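Local coordinates for protein CalS13 (Micromonospora echinospora, PDB 4ZAS) that probably acts as a pyridoxal phosphate-dependent sugar aminotransferase and binds the nucleotide sugar dTDP-4-keto-6-deoxyglucose, at residues Leu128-Asp136 / Asp145-Pro153. Numbering follows the deposited sequence.
Sequences LRIRWVDVD and DDLAAKISP
Lys150, the last residue of helix 144-150, and Asp146, one turn before it, bond to Trp132 O and Asp134 N, at and just after the end of strand 129-132, an outermost strand of the seven-stranded mixed sheet in the large, pyridoxal phosphate-binding domain expected of a DegT/DnrJ/EryC1 aminotransferase. Through the helix the chain passes from this border strand to strand 155-161, with strand 108-111 lying between the two in the sheet. Lys150 runs out extended from CG, and its NZ meets Trp132 O at 2.8 Å in the carbonyl plane. The same ammonium forms a salt bridge with Asp146, NZ to OD2 2.9 Å, on the syn lone pair. That oxygen also receives the amide of Asp134 (N to OD2 2.7 Å) on its anti side in a nearly straight bond, 175° at the hydrogen. Two donors thus grip OD2, while the peptide linking Trp132 and Val133 and the one linking Val133 and Asp134 are both tied to the helix. The carboxylate of Asp134 serves a different element: its oxygens accept the amides of Gly371 and Leu372, OD1 taking that of Val135 as well. Beside this polar group, Val133 CG1 packs on Leu147 CB at 3.9 Å, and Leu147 continues onto Leu173 of helix 170-180. Arg131, bent at chi3 (58°), crosses the base of the Lys150 side chain obliquely, its NH2 3.5 Å from Lys150 CB.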
loop_
_atom_site.group_PDB
_atom_site.type_symbol
_atom_site.label_atom_id
_atom_site.label_comp_id
_atom_site.label_asym_id
_atom_site.label_seq_id
_atom_site.Cartn_x
_atom_site.Cartn_y
_atom_site.Cartn_z
ATOM N N LEU A 128 8.974 13.453 -8.931
ATOM C CA LEU A 128 9.318 14.848 -8.699
ATOM C C LEU A 128 10.668 14.958 -7.986
ATOM O O LEU A 128 11.108 14.013 -7.337
ATOM C CB LEU A 128 8.223 15.536 -7.878
ATOM C CG LEU A 128 6.845 15.618 -8.542
ATOM C CD1 LEU A 128 5.782 15.980 -7.527
ATOM C CD2 LEU A 128 6.839 16.611 -9.706
ATOM N N ARG A 129 11.325 16.106 -8.137
ATOM C CA ARG A 129 12.583 16.419 -7.449
ATOM C C ARG A 129 12.330 16.911 -6.020
ATOM O O ARG A 129 11.376 17.658 -5.770
ATOM C CB ARG A 129 13.350 17.510 -8.196
ATOM C CG ARG A 129 13.969 17.091 -9.503
ATOM C CD ARG A 129 14.509 18.319 -10.250
ATOM N NE ARG A 129 15.148 17.962 -11.517
ATOM C CZ ARG A 129 14.480 17.687 -12.638
ATOM N NH1 ARG A 129 13.150 17.734 -12.658
ATOM N NH2 ARG A 129 15.140 17.370 -13.746
ATOM N N ILE A 130 13.186 16.498 -5.091
ATOM C CA ILE A 130 13.202 17.040 -3.734
ATOM C C ILE A 130 14.108 18.286 -3.625
ATOM O O ILE A 130 15.250 18.249 -4.085
ATOM C CB ILE A 130 13.672 15.974 -2.734
ATOM C CG1 ILE A 130 12.580 14.930 -2.510
ATOM C CG2 ILE A 130 14.085 16.614 -1.417
ATOM C CD1 ILE A 130 12.977 13.840 -1.535
ATOM N N ARG A 131 13.588 19.389 -3.074
ATOM C CA ARG A 131 14.445 20.482 -2.599
ATOM C C ARG A 131 14.214 20.699 -1.096
ATOM O O ARG A 131 13.076 20.803 -0.627
ATOM C CB ARG A 131 14.241 21.781 -3.378
ATOM C CG ARG A 131 14.940 21.801 -4.726
ATOM C CD ARG A 131 14.870 23.168 -5.398
ATOM N NE ARG A 131 15.441 24.257 -4.609
ATOM C CZ ARG A 131 15.140 25.541 -4.794
ATOM N NH1 ARG A 131 14.258 25.894 -5.724
ATOM N NH2 ARG A 131 15.705 26.472 -4.035
ATOM N N TRP A 132 15.301 20.671 -0.334
ATOM C CA TRP A 132 15.190 20.740 1.114
ATOM C C TRP A 132 15.007 22.156 1.606
ATOM O O TRP A 132 15.705 23.087 1.192
ATOM C CB TRP A 132 16.413 20.131 1.777
ATOM C CG TRP A 132 16.638 18.651 1.463
ATOM C CD1 TRP A 132 17.740 18.097 0.864
ATOM C CD2 TRP A 132 15.749 17.556 1.752
ATOM N NE1 TRP A 132 17.588 16.742 0.758
ATOM C CE2 TRP A 132 16.386 16.376 1.307
ATOM C CE3 TRP A 132 14.494 17.457 2.364
ATOM C CZ2 TRP A 132 15.805 15.112 1.441
ATOM C CZ3 TRP A 132 13.913 16.194 2.504
ATOM C CH2 TRP A 132 14.567 15.042 2.031
ATOM N N VAL A 133 14.074 22.313 2.521
ATOM C CA VAL A 133 13.954 23.563 3.213
ATOM C C VAL A 133 14.523 23.362 4.614
ATOM O O VAL A 133 14.359 22.292 5.215
ATOM C CB VAL A 133 12.514 24.036 3.222
ATOM C CG1 VAL A 133 12.421 25.412 3.822
ATOM C CG2 VAL A 133 12.014 24.063 1.817
ATOM N N ASP A 134 15.219 24.381 5.115
ATOM C CA ASP A 134 15.849 24.301 6.428
ATOM C C ASP A 134 14.762 24.148 7.491
ATOM O O ASP A 134 13.571 24.324 7.236
ATOM C CB ASP A 134 16.731 25.534 6.693
ATOM C CG ASP A 134 17.818 25.290 7.763
ATOM O OD1 ASP A 134 17.923 24.163 8.278
ATOM O OD2 ASP A 134 18.608 26.225 8.056
ATOM N N VAL A 135 15.203 23.772 8.676
ATOM C CA VAL A 135 14.339 23.567 9.811
ATOM C C VAL A 135 14.525 24.724 10.784
ATOM O O VAL A 135 15.626 25.247 10.960
ATOM C CB VAL A 135 14.636 22.201 10.467
ATOM C CG1 VAL A 135 14.004 22.099 11.818
ATOM C CG2 VAL A 135 14.146 21.076 9.567
ATOM N N ASP A 136 13.424 25.159 11.368
ATOM C CA ASP A 136 13.451 26.093 12.474
ATOM C C ASP A 136 13.830 25.346 13.766
ATOM O O ASP A 136 13.089 24.479 14.254
ATOM C CB ASP A 136 12.096 26.784 12.586
ATOM C CG ASP A 136 11.983 27.667 13.802
ATOM O OD1 ASP A 136 13.009 27.964 14.438
ATOM O OD2 ASP A 136 10.850 28.095 14.095
ATOM N N ASP A 145 10.749 31.053 6.527
ATOM C CA ASP A 145 11.465 32.119 5.848
ATOM C C ASP A 145 12.410 31.514 4.825
ATOM O O ASP A 145 12.608 32.085 3.753
ATOM C CB ASP A 145 12.235 32.984 6.844
ATOM C CG ASP A 145 11.323 33.793 7.744
ATOM O OD1 ASP A 145 10.375 34.438 7.231
ATOM O OD2 ASP A 145 11.540 33.747 8.973
ATOM N N ASP A 146 13.000 30.365 5.148
ATOM C CA ASP A 146 13.809 29.654 4.164
ATOM C C ASP A 146 12.936 29.156 3.013
ATOM O O ASP A 146 13.361 29.145 1.857
ATOM C CB ASP A 146 14.548 28.473 4.777
ATOM C CG ASP A 146 15.576 27.879 3.821
ATOM O OD1 ASP A 146 16.318 28.651 3.166
ATOM O OD2 ASP A 146 15.606 26.639 3.694
ATOM N N LEU A 147 11.723 28.728 3.353
ATOM C CA LEU A 147 10.738 28.309 2.370
ATOM C C LEU A 147 10.438 29.428 1.391
ATOM O O LEU A 147 10.434 29.225 0.175
ATOM C CB LEU A 147 9.448 27.869 3.052
ATOM C CG LEU A 147 8.306 27.543 2.085
ATOM C CD1 LEU A 147 8.635 26.309 1.256
ATOM C CD2 LEU A 147 7.004 27.356 2.841
ATOM N N ALA A 148 10.189 30.613 1.933
ATOM C CA ALA A 148 9.857 31.771 1.117
ATOM C C ALA A 148 10.902 32.042 0.032
ATOM O O ALA A 148 10.559 32.404 -1.094
ATOM C CB ALA A 148 9.700 32.991 2.002
ATOM N N ALA A 149 12.172 31.863 0.379
ATOM C CA ALA A 149 13.281 32.134 -0.535
ATOM C C ALA A 149 13.396 31.060 -1.642
ATOM O O ALA A 149 13.901 31.321 -2.732
ATOM C CB ALA A 149 14.602 32.274 0.253
ATOM N N LYS A 150 12.966 29.840 -1.349
ATOM C CA LYS A 150 13.204 28.730 -2.264
ATOM C C LYS A 150 12.012 28.433 -3.175
ATOM O O LYS A 150 12.116 27.620 -4.094
ATOM C CB LYS A 150 13.590 27.482 -1.458
ATOM C CG LYS A 150 14.953 27.619 -0.798
ATOM C CD LYS A 150 15.332 26.411 0.027
ATOM C CE LYS A 150 16.769 26.526 0.496
ATOM N NZ LYS A 150 17.048 25.508 1.511
ATOM N N ILE A 151 10.887 29.101 -2.943
ATOM C CA ILE A 151 9.725 28.884 -3.798
ATOM C C ILE A 151 10.047 29.430 -5.166
ATOM O O ILE A 151 10.637 30.494 -5.311
ATOM C CB ILE A 151 8.456 29.498 -3.226
ATOM C CG1 ILE A 151 7.939 28.624 -2.088
ATOM C CG2 ILE A 151 7.382 29.559 -4.289
ATOM C CD1 ILE A 151 6.671 29.139 -1.476
ATOM N N SER A 152 9.706 28.639 -6.163
ATOM C CA SER A 152 10.119 28.854 -7.534
ATOM C C SER A 152 8.947 28.494 -8.453
ATOM O O SER A 152 7.999 27.835 -8.015
ATOM C CB SER A 152 11.363 28.000 -7.814
ATOM O OG SER A 152 11.626 27.847 -9.188
ATOM N N PRO A 153 8.983 28.946 -9.717
ATOM C CA PRO A 153 8.012 28.456 -10.705
ATOM C C PRO A 153 8.042 26.929 -10.844
ATOM O O PRO A 153 7.076 26.349 -11.342
ATOM C CB PRO A 153 8.469 29.118 -12.008
ATOM C CG PRO A 153 9.148 30.358 -11.575
ATOM C CD PRO A 153 9.798 30.054 -10.246
#